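Local coordinates for conjugal transfer protein TRWB (Escherichia coli, PDB 1E9R) that probably links the DNA-processing relaxosome to the type IV secretion channel in bacterial conjugation, acting as a ring-forming P-loop NTPase related to helicases, at residues Ala313-Thr318 with Thr332-Phe337; Leu56-Ala61 with Val68-Leu73; Arg151-Glu156 with Thr208-Val213. All blocks are in the same frame, centred on the assembly; numbering follows the deposited sequence.

Contact 1 (Ala313-Thr318 with Thr332-Phe337)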
loop_
_atom_site.group_PDB
_atom_site.type_symbol
_atom_site.label_atom_id
_atom_site.label_comp_id
_atom_site.label_asym_id
_atom_site.label_seq_id
_atom_site.Cartn_x
_atom_site.Cartn_y
_atom_site.Cartn_z
ATOM N N ALA B 313 25.573 16.187 8.294
ATOM C CA ALA B 313 25.427 14.908 7.618
ATOM C C ALA B 313 25.227 15.054 6.127
ATOM O O ALA B 313 24.475 15.907 5.670
ATOM C CB ALA B 313 24.253 14.124 8.229
ATOM N N GLY B 314 25.921 14.220 5.367
ATOM C CA GLY B 314 25.776 14.244 3.926
ATOM C C GLY B 314 24.688 13.240 3.591
ATOM O O GLY B 314 24.496 12.270 4.334
ATOM N N LEU B 315 23.974 13.464 2.489
ATOM C CA LEU B 315 22.900 12.562 2.070
ATOM C C LEU B 315 22.827 12.567 0.559
ATOM O O LEU B 315 22.386 13.552 -0.017
ATOM C CB LEU B 315 21.553 13.030 2.629
ATOM C CG LEU B 315 20.339 12.155 2.292
ATOM C CD1 LEU B 315 20.502 10.805 2.978
ATOM C CD2 LEU B 315 19.049 12.830 2.747
ATOM N N GLN B 316 23.248 11.480 -0.085
ATOM C CA GLN B 316 23.205 11.442 -1.539
ATOM C C GLN B 316 21.835 11.047 -2.088
ATOM O O GLN B 316 21.440 11.517 -3.153
ATOM C CB GLN B 316 24.267 10.497 -2.099
ATOM C CG GLN B 316 23.884 9.042 -2.038
ATOM C CD GLN B 316 24.690 8.185 -3.001
ATOM O OE1 GLN B 316 25.923 8.268 -3.036
ATOM N NE2 GLN B 316 23.997 7.350 -3.784
ATOM N N SER B 317 21.111 10.189 -1.369
ATOM C CA SER B 317 19.786 9.752 -1.820
ATOM C C SER B 317 18.756 9.788 -0.703
ATOM O O SER B 317 18.888 9.086 0.294
ATOM C CB SER B 317 19.848 8.332 -2.390
ATOM O OG SER B 317 18.558 7.892 -2.791
ATOM N N THR B 318 17.728 10.608 -0.876
ATOM C CA THR B 318 16.682 10.716 0.129
ATOM C C THR B 318 15.878 9.404 0.105
ATOM O O THR B 318 15.272 8.975 1.098
ATOM C CB THR B 318 15.768 11.931 -0.173
ATOM O OG1 THR B 318 14.706 11.983 0.791
ATOM C CG2 THR B 318 15.183 11.836 -1.584
ATOM N N THR B 332 11.100 12.490 9.578
ATOM C CA THR B 332 11.318 13.070 10.888
ATOM C C THR B 332 12.797 13.333 11.103
ATOM O O THR B 332 13.176 14.340 11.712
ATOM C CB THR B 332 10.838 12.130 11.980
ATOM O OG1 THR B 332 9.450 11.848 11.774
ATOM C CG2 THR B 332 11.061 12.761 13.359
ATOM N N LEU B 333 13.632 12.419 10.611
ATOM C CA LEU B 333 15.079 12.547 10.759
ATOM C C LEU B 333 15.590 13.737 9.969
ATOM O O LEU B 333 16.329 14.566 10.492
ATOM C CB LEU B 333 15.783 11.271 10.289
ATOM C CG LEU B 333 17.288 11.209 10.546
ATOM C CD1 LEU B 333 17.579 11.289 12.036
ATOM C CD2 LEU B 333 17.822 9.921 9.978
ATOM N N ARG B 334 15.188 13.815 8.705
ATOM C CA ARG B 334 15.601 14.924 7.864
ATOM C C ARG B 334 15.073 16.234 8.453
ATOM O O ARG B 334 15.749 17.263 8.405
ATOM C CB ARG B 334 15.070 14.758 6.437
ATOM C CG ARG B 334 15.575 13.524 5.700
ATOM C CD ARG B 334 15.323 13.637 4.191
ATOM N NE ARG B 334 13.991 14.168 3.898
ATOM C CZ ARG B 334 12.874 13.450 3.896
ATOM N NH1 ARG B 334 12.925 12.149 4.131
ATOM N NH2 ARG B 334 11.707 14.030 3.634
ATOM N N ALA B 335 13.872 16.190 9.020
ATOM C CA ALA B 335 13.272 17.378 9.603
ATOM C C ALA B 335 13.988 17.798 10.883
ATOM O O ALA B 335 13.708 18.863 11.439
ATOM C CB ALA B 335 11.792 17.125 9.885
ATOM N N SER B 336 14.907 16.961 11.355
ATOM C CA SER B 336 15.636 17.265 12.578
ATOM C C SER B 336 16.853 18.150 12.320
ATOM O O SER B 336 17.469 18.656 13.255
ATOM C CB SER B 336 16.035 15.974 13.282
ATOM O OG SER B 336 14.866 15.292 13.702
ATOM N N PHE B 337 17.196 18.323 11.049
ATOM C CA PHE B 337 18.284 19.208 10.667
ATOM C C PHE B 337 17.565 20.492 10.224
ATOM O O PHE B 337 16.687 20.449 9.357
ATOM C CB PHE B 337 19.067 18.648 9.490
ATOM C CG PHE B 337 19.791 17.370 9.785
ATOM C CD1 PHE B 337 19.095 16.180 9.947
ATOM C CD2 PHE B 337 21.182 17.347 9.853
ATOM C CE1 PHE B 337 19.773 14.995 10.163
ATOM C CE2 PHE B 337 21.860 16.163 10.069
ATOM C CZ PHE B 337 21.157 14.990 10.222
HETATM O O HOH W 1 14.490 10.439 3.265
#
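A313 meets F337 through its methyl: CB sits 3.6 Å from F337 CE2 and 3.8 Å from CZ, coming at the ring obliquely. F337 closes a type I turn that starts at R334, and its CG stands opposite the carbonyl carbon (chi1 -65°), which carries the ring back to the strand; L333 O lies at the ring edge, in its plane. The turn is tied to the helix before it by S336 OG, which gives a hydrogen bond to T332 O at 2.8 Å.

Two residues further along the strand, L315 reaches out with CG trans to its own backbone N (chi1 -179°), bringing CD2 to 4.1 Å from R334 CD, the two side chains crossing at about a right angle. R334 then bends at chi3 (-43°), and its guanidinium turns one face to T318, whose OG1 lies near the rim of that face, 3.8 Å from NH1. No direct hydrogen bond forms here. Instead one water joins the two: it donates to T318 O at 2.7 Å, accepts from T318 OG1 at 2.9 Å, and takes a weak bond from R334 NH1. With an alanine here in place of the arginine, L315 CD2 would probably lose the methylene beside it and T318 OG1 the guanidinium face.

S317 N-caps helix 318-325, and its OG also bonds T332 OG1 of the third subunit. T348 OG1 of the second subunit lies within hydrogen-bonding reach of both R334 O and F337 O.

The chemistry is thus graded, apolar where A313 and F337 meet and water-mediated at T318. The strand end and the returning turn of this P-loop NTPase core are joined without a direct polar bond, and R334 NH1 also makes a long, weak ion pair with D322.

Contact 2 (Leu56-Ala61 with Val68-Leu73)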
loop_
_atom_site.group_PDB
_atom_site.type_symbol
_atom_site.label_atom_id
_atom_site.label_comp_id
_atom_site.label_asym_id
_atom_site.label_seq_id
_atom_site.Cartn_x
_atom_site.Cartn_y
_atom_site.Cartn_z
ATOM N N LEU B 56 23.043 20.626 10.218
ATOM C CA LEU B 56 23.104 20.869 8.789
ATOM C C LEU B 56 23.040 19.595 7.962
ATOM O O LEU B 56 23.815 18.653 8.178
ATOM C CB LEU B 56 24.410 21.589 8.453
ATOM C CG LEU B 56 24.622 21.959 6.983
ATOM C CD1 LEU B 56 23.695 23.110 6.622
ATOM C CD2 LEU B 56 26.068 22.367 6.741
ATOM N N LEU B 57 22.128 19.585 6.995
ATOM C CA LEU B 57 21.962 18.448 6.103
ATOM C C LEU B 57 22.497 18.837 4.727
ATOM O O LEU B 57 22.023 19.785 4.128
ATOM C CB LEU B 57 20.482 18.066 6.021
ATOM C CG LEU B 57 20.151 16.807 5.219
ATOM C CD1 LEU B 57 20.907 15.614 5.784
ATOM C CD2 LEU B 57 18.666 16.545 5.283
ATOM N N VAL B 58 23.505 18.120 4.238
ATOM C CA VAL B 58 24.093 18.409 2.928
ATOM C C VAL B 58 23.598 17.387 1.916
ATOM O O VAL B 58 24.101 16.271 1.850
ATOM C CB VAL B 58 25.629 18.356 2.980
ATOM C CG1 VAL B 58 26.199 18.710 1.635
ATOM C CG2 VAL B 58 26.137 19.309 4.034
ATOM N N ASN B 59 22.623 17.794 1.112
ATOM C CA ASN B 59 21.985 16.918 0.131
ATOM C C ASN B 59 22.506 17.103 -1.305
ATOM O O ASN B 59 22.515 18.211 -1.840
ATOM C CB ASN B 59 20.467 17.168 0.197
ATOM C CG ASN B 59 19.649 16.084 -0.479
ATOM O OD1 ASN B 59 18.490 16.306 -0.799
ATOM N ND2 ASN B 59 20.233 14.908 -0.685
ATOM N N GLY B 60 22.936 16.009 -1.928
ATOM C CA GLY B 60 23.442 16.090 -3.284
ATOM C C GLY B 60 23.864 14.743 -3.840
ATOM O O GLY B 60 24.337 13.881 -3.100
ATOM N N ALA B 61 23.696 14.567 -5.149
ATOM C CA ALA B 61 24.064 13.324 -5.823
ATOM C C ALA B 61 25.577 13.102 -5.761
ATOM O O ALA B 61 26.315 13.961 -5.282
ATOM C CB ALA B 61 23.596 13.365 -7.275
ATOM N N VAL B 68 33.749 17.868 -0.198
ATOM C CA VAL B 68 34.492 19.122 -0.228
ATOM C C VAL B 68 33.886 20.061 0.802
ATOM O O VAL B 68 34.604 20.664 1.594
ATOM C CB VAL B 68 34.425 19.804 -1.612
ATOM C CG1 VAL B 68 35.035 21.192 -1.534
ATOM C CG2 VAL B 68 35.164 18.972 -2.642
ATOM N N LEU B 69 32.557 20.165 0.799
ATOM C CA LEU B 69 31.848 21.043 1.731
ATOM C C LEU B 69 32.060 20.632 3.173
ATOM O O LEU B 69 32.317 21.482 4.026
ATOM C CB LEU B 69 30.348 21.071 1.417
ATOM C CG LEU B 69 29.523 22.161 2.110
ATOM C CD1 LEU B 69 28.222 22.344 1.366
ATOM C CD2 LEU B 69 29.264 21.807 3.561
ATOM N N LEU B 70 31.937 19.336 3.457
ATOM C CA LEU B 70 32.148 18.850 4.818
ATOM C C LEU B 70 33.588 19.084 5.265
ATOM O O LEU B 70 33.832 19.408 6.428
ATOM C CB LEU B 70 31.833 17.360 4.933
ATOM C CG LEU B 70 30.416 17.016 5.377
ATOM C CD1 LEU B 70 29.436 17.395 4.273
ATOM C CD2 LEU B 70 30.334 15.530 5.705
ATOM N N ARG B 71 34.533 18.913 4.339
ATOM C CA ARG B 71 35.955 19.111 4.635
ATOM C C ARG B 71 36.183 20.566 5.060
ATOM O O ARG B 71 36.843 20.843 6.067
ATOM C CB ARG B 71 36.805 18.778 3.403
ATOM C CG ARG B 71 38.237 18.369 3.736
ATOM C CD ARG B 71 39.006 17.948 2.491
ATOM N NE ARG B 71 38.364 16.827 1.810
ATOM C CZ ARG B 71 38.056 16.819 0.514
ATOM N NH1 ARG B 71 38.337 17.879 -0.233
ATOM N NH2 ARG B 71 37.465 15.761 -0.036
ATOM N N GLU B 72 35.620 21.492 4.290
ATOM C CA GLU B 72 35.736 22.910 4.588
ATOM C C GLU B 72 35.154 23.258 5.957
ATOM O O GLU B 72 35.755 23.995 6.737
ATOM C CB GLU B 72 35.019 23.719 3.516
ATOM C CG GLU B 72 34.724 25.139 3.949
ATOM C CD GLU B 72 34.090 25.978 2.857
ATOM O OE1 GLU B 72 34.119 25.569 1.663
ATOM O OE2 GLU B 72 33.570 27.058 3.211
ATOM N N LEU B 73 33.969 22.736 6.235
ATOM C CA LEU B 73 33.309 22.989 7.502
ATOM C C LEU B 73 34.142 22.474 8.677
ATOM O O LEU B 73 34.306 23.162 9.683
ATOM C CB LEU B 73 31.941 22.315 7.511
ATOM C CG LEU B 73 30.749 23.218 7.794
ATOM C CD1 LEU B 73 29.493 22.408 7.679
ATOM C CD2 LEU B 73 30.863 23.827 9.169
#
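L56 and V58 point from strand 56-59 at L69, L70 and L73 of helix 68-73, whose axis passes 10.5 Å from the strand axis and runs nearly antiparallel to it (151°), the closest CA pair being V58 and L69. V58 is the middle of the contact and uses both methyls. CG2 lies 3.8 Å from L70 CD1 and 4.0 Å from L69 CD2, while CG1 reaches L69 CD1 at 4.2 Å. It slides past L70, the two side chains running in opposite directions, but meets L69 at a slant. L69 holds CG trans to its backbone N (chi1 -168°), which brings both of its methyls to the valine. One helical turn on, L73 CD1 touches L56 CD2 at 3.6 Å.

Strand, loop and helix here are consistent with a Walker A motif: G60, at its start, accepts a bond on its O from K66 NZ. In the central sheet strand 56-59 runs between strands 339-342 and 309-315, parallel to both. L69 also rests on V341, and L70 and L73 spread over V312 and F284, so the helix packs across several strands, while L57 faces F337 on the other side of the sheet.

Contact 3 (Arg151-Glu156 with Thr208-Val213)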
loop_
_atom_site.group_PDB
_atom_site.type_symbol
_atom_site.label_atom_id
_atom_site.label_comp_id
_atom_site.label_asym_id
_atom_site.label_seq_id
_atom_site.Cartn_x
_atom_site.Cartn_y
_atom_site.Cartn_z
ATOM N N ARG B 151 19.066 -8.173 21.432
ATOM C CA ARG B 151 19.531 -7.271 22.473
ATOM C C ARG B 151 19.330 -7.929 23.821
ATOM O O ARG B 151 20.147 -7.753 24.723
ATOM C CB ARG B 151 18.779 -5.939 22.415
ATOM C CG ARG B 151 18.868 -5.292 21.049
ATOM C CD ARG B 151 18.641 -3.791 21.041
ATOM N NE ARG B 151 18.539 -3.326 19.661
ATOM C CZ ARG B 151 17.395 -3.272 18.989
ATOM N NH1 ARG B 151 16.270 -3.632 19.591
ATOM N NH2 ARG B 151 17.376 -2.906 17.712
ATOM N N LEU B 152 18.239 -8.685 23.955
ATOM C CA LEU B 152 17.940 -9.408 25.194
ATOM C C LEU B 152 19.056 -10.428 25.434
ATOM O O LEU B 152 19.638 -10.478 26.513
ATOM C CB LEU B 152 16.603 -10.150 25.095
ATOM C CG LEU B 152 16.379 -11.122 26.263
ATOM C CD1 LEU B 152 16.234 -10.351 27.571
ATOM C CD2 LEU B 152 15.150 -11.964 26.007
ATOM N N LEU B 153 19.345 -11.239 24.420
ATOM C CA LEU B 153 20.400 -12.234 24.526
ATOM C C LEU B 153 21.744 -11.545 24.755
ATOM O O LEU B 153 22.564 -12.009 25.549
ATOM C CB LEU B 153 20.459 -13.083 23.255
ATOM C CG LEU B 153 21.583 -14.126 23.192
ATOM C CD1 LEU B 153 21.512 -15.032 24.389
ATOM C CD2 LEU B 153 21.464 -14.939 21.928
ATOM N N LEU B 154 21.963 -10.427 24.070
ATOM C CA LEU B 154 23.209 -9.702 24.221
ATOM C C LEU B 154 23.397 -9.113 25.606
ATOM O O LEU B 154 24.381 -9.416 26.271
ATOM C CB LEU B 154 23.317 -8.575 23.200
ATOM C CG LEU B 154 24.644 -7.808 23.264
ATOM C CD1 LEU B 154 25.782 -8.692 22.764
ATOM C CD2 LEU B 154 24.543 -6.537 22.421
ATOM N N ARG B 155 22.460 -8.283 26.057
ATOM C CA ARG B 155 22.622 -7.643 27.357
ATOM C C ARG B 155 22.711 -8.586 28.554
ATOM O O ARG B 155 23.463 -8.322 29.494
ATOM C CB ARG B 155 21.537 -6.578 27.572
ATOM C CG ARG B 155 20.167 -7.081 27.945
ATOM C CD ARG B 155 19.219 -5.908 28.177
ATOM N NE ARG B 155 18.474 -5.565 26.974
ATOM C CZ ARG B 155 17.278 -6.062 26.680
ATOM N NH1 ARG B 155 16.693 -6.918 27.507
ATOM N NH2 ARG B 155 16.672 -5.719 25.552
ATOM N N GLU B 156 21.969 -9.691 28.527
ATOM C CA GLU B 156 22.024 -10.645 29.629
ATOM C C GLU B 156 23.321 -11.463 29.605
ATOM O O GLU B 156 23.932 -11.680 30.650
ATOM C CB GLU B 156 20.808 -11.571 29.604
ATOM C CG GLU B 156 19.514 -10.878 30.010
ATOM C CD GLU B 156 19.642 -10.102 31.324
ATOM O OE1 GLU B 156 19.996 -10.709 32.359
ATOM O OE2 GLU B 156 19.385 -8.880 31.325
ATOM N N THR B 208 16.639 -18.599 18.555
ATOM C CA THR B 208 17.273 -18.814 17.259
ATOM C C THR B 208 17.427 -17.494 16.532
ATOM O O THR B 208 18.474 -17.227 15.940
ATOM C CB THR B 208 16.444 -19.751 16.359
ATOM O OG1 THR B 208 16.531 -21.091 16.845
ATOM C CG2 THR B 208 16.964 -19.726 14.953
ATOM N N SER B 209 16.378 -16.674 16.571
ATOM C CA SER B 209 16.408 -15.371 15.912
ATOM C C SER B 209 17.483 -14.463 16.492
ATOM O O SER B 209 18.213 -13.796 15.754
ATOM C CB SER B 209 15.053 -14.694 16.029
ATOM O OG SER B 209 14.131 -15.345 15.190
ATOM N N ALA B 210 17.572 -14.444 17.816
ATOM C CA ALA B 210 18.562 -13.638 18.507
ATOM C C ALA B 210 19.954 -14.050 18.029
ATOM O O ALA B 210 20.754 -13.207 17.647
ATOM C CB ALA B 210 18.426 -13.841 20.019
ATOM N N ARG B 211 20.229 -15.354 18.044
ATOM C CA ARG B 211 21.522 -15.896 17.620
ATOM C C ARG B 211 21.940 -15.367 16.254
ATOM O O ARG B 211 23.082 -14.959 16.050
ATOM C CB ARG B 211 21.447 -17.421 17.577
ATOM C CG ARG B 211 21.091 -18.039 18.914
ATOM C CD ARG B 211 22.327 -18.518 19.660
ATOM N NE ARG B 211 22.616 -19.924 19.400
ATOM C CZ ARG B 211 23.606 -20.608 19.965
ATOM N NH1 ARG B 211 24.432 -20.023 20.825
ATOM N NH2 ARG B 211 23.739 -21.902 19.698
ATOM N N PHE B 212 21.006 -15.382 15.317
ATOM C CA PHE B 212 21.270 -14.900 13.973
ATOM C C PHE B 212 21.603 -13.410 13.947
ATOM O O PHE B 212 22.555 -12.998 13.295
ATOM C CB PHE B 212 20.071 -15.190 13.075
ATOM C CG PHE B 212 20.061 -16.574 12.526
ATOM C CD1 PHE B 212 21.175 -17.070 11.852
ATOM C CD2 PHE B 212 18.939 -17.380 12.663
ATOM C CE1 PHE B 212 21.169 -18.345 11.319
ATOM C CE2 PHE B 212 18.925 -18.670 12.130
ATOM C CZ PHE B 212 20.036 -19.151 11.458
ATOM N N VAL B 213 20.825 -12.596 14.648
ATOM C CA VAL B 213 21.105 -11.169 14.668
ATOM C C VAL B 213 22.527 -10.965 15.150
ATOM O O VAL B 213 23.318 -10.308 14.491
ATOM C CB VAL B 213 20.164 -10.404 15.623
ATOM C CG1 VAL B 213 20.604 -8.964 15.739
ATOM C CG2 VAL B 213 18.741 -10.473 15.111
#
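L153 against A210 makes most of this helix-helix contact, and the residues leading up to it mostly look elsewhere. R151 turns its side chain away from helix 208-213, to a salt bridge with E144 and a bond to V135 O. L152 is directed past the neighbouring helix and packs on F212 of the second subunit.

L153 is the residue that crosses over. Its CA is 6.4 Å from that of A210, a close approach that the small alanine side chain permits. CG lies trans to the backbone N (chi1 177°), sending the branch out over the other helix: CD2 touches A210 CB at 3.8 Å, and L153 CB itself lies 3.9 Å from the same methyl. The same CD2 also lies 4.1 Å from R211 N and 4.3 Å from R211 CD. R211 therefore lends its backbone and an aliphatic carbon here, while its guanidinium goes to A179 O.

Beyond L153, R155 folds back, so that R151 O and L152 CA lie over one face of its guanidinium.

Helices 141-163 and 201-217 thus pack in an all-helical region away from the central sheet. Helix 181-188 packs against the same place, with L184 touching both L153 and R211 and L188 adding to L153; F212, beyond the contact, meets Y149 of the third subunit.

Contacts 1 and 2 lie on opposite faces of the same central sheet, their centres 12 Å apart: strands 56-59 and 309-315 are neighbours in it, tied by the backbone bond from V58 N to A313 O and by N59 ND2 on L315 O. Contact 2 is wholly aliphatic; contact 1 also has a water and an arginine, at T318 and R334, which are partly exposed. Contact 3 lies about 30 Å from contact 1 and 37 Å from contact 2, centre to centre, in the helical part. It too is buried, yet it joins helix to helix through one leucine, and like contact 1 it has the third subunit beside it.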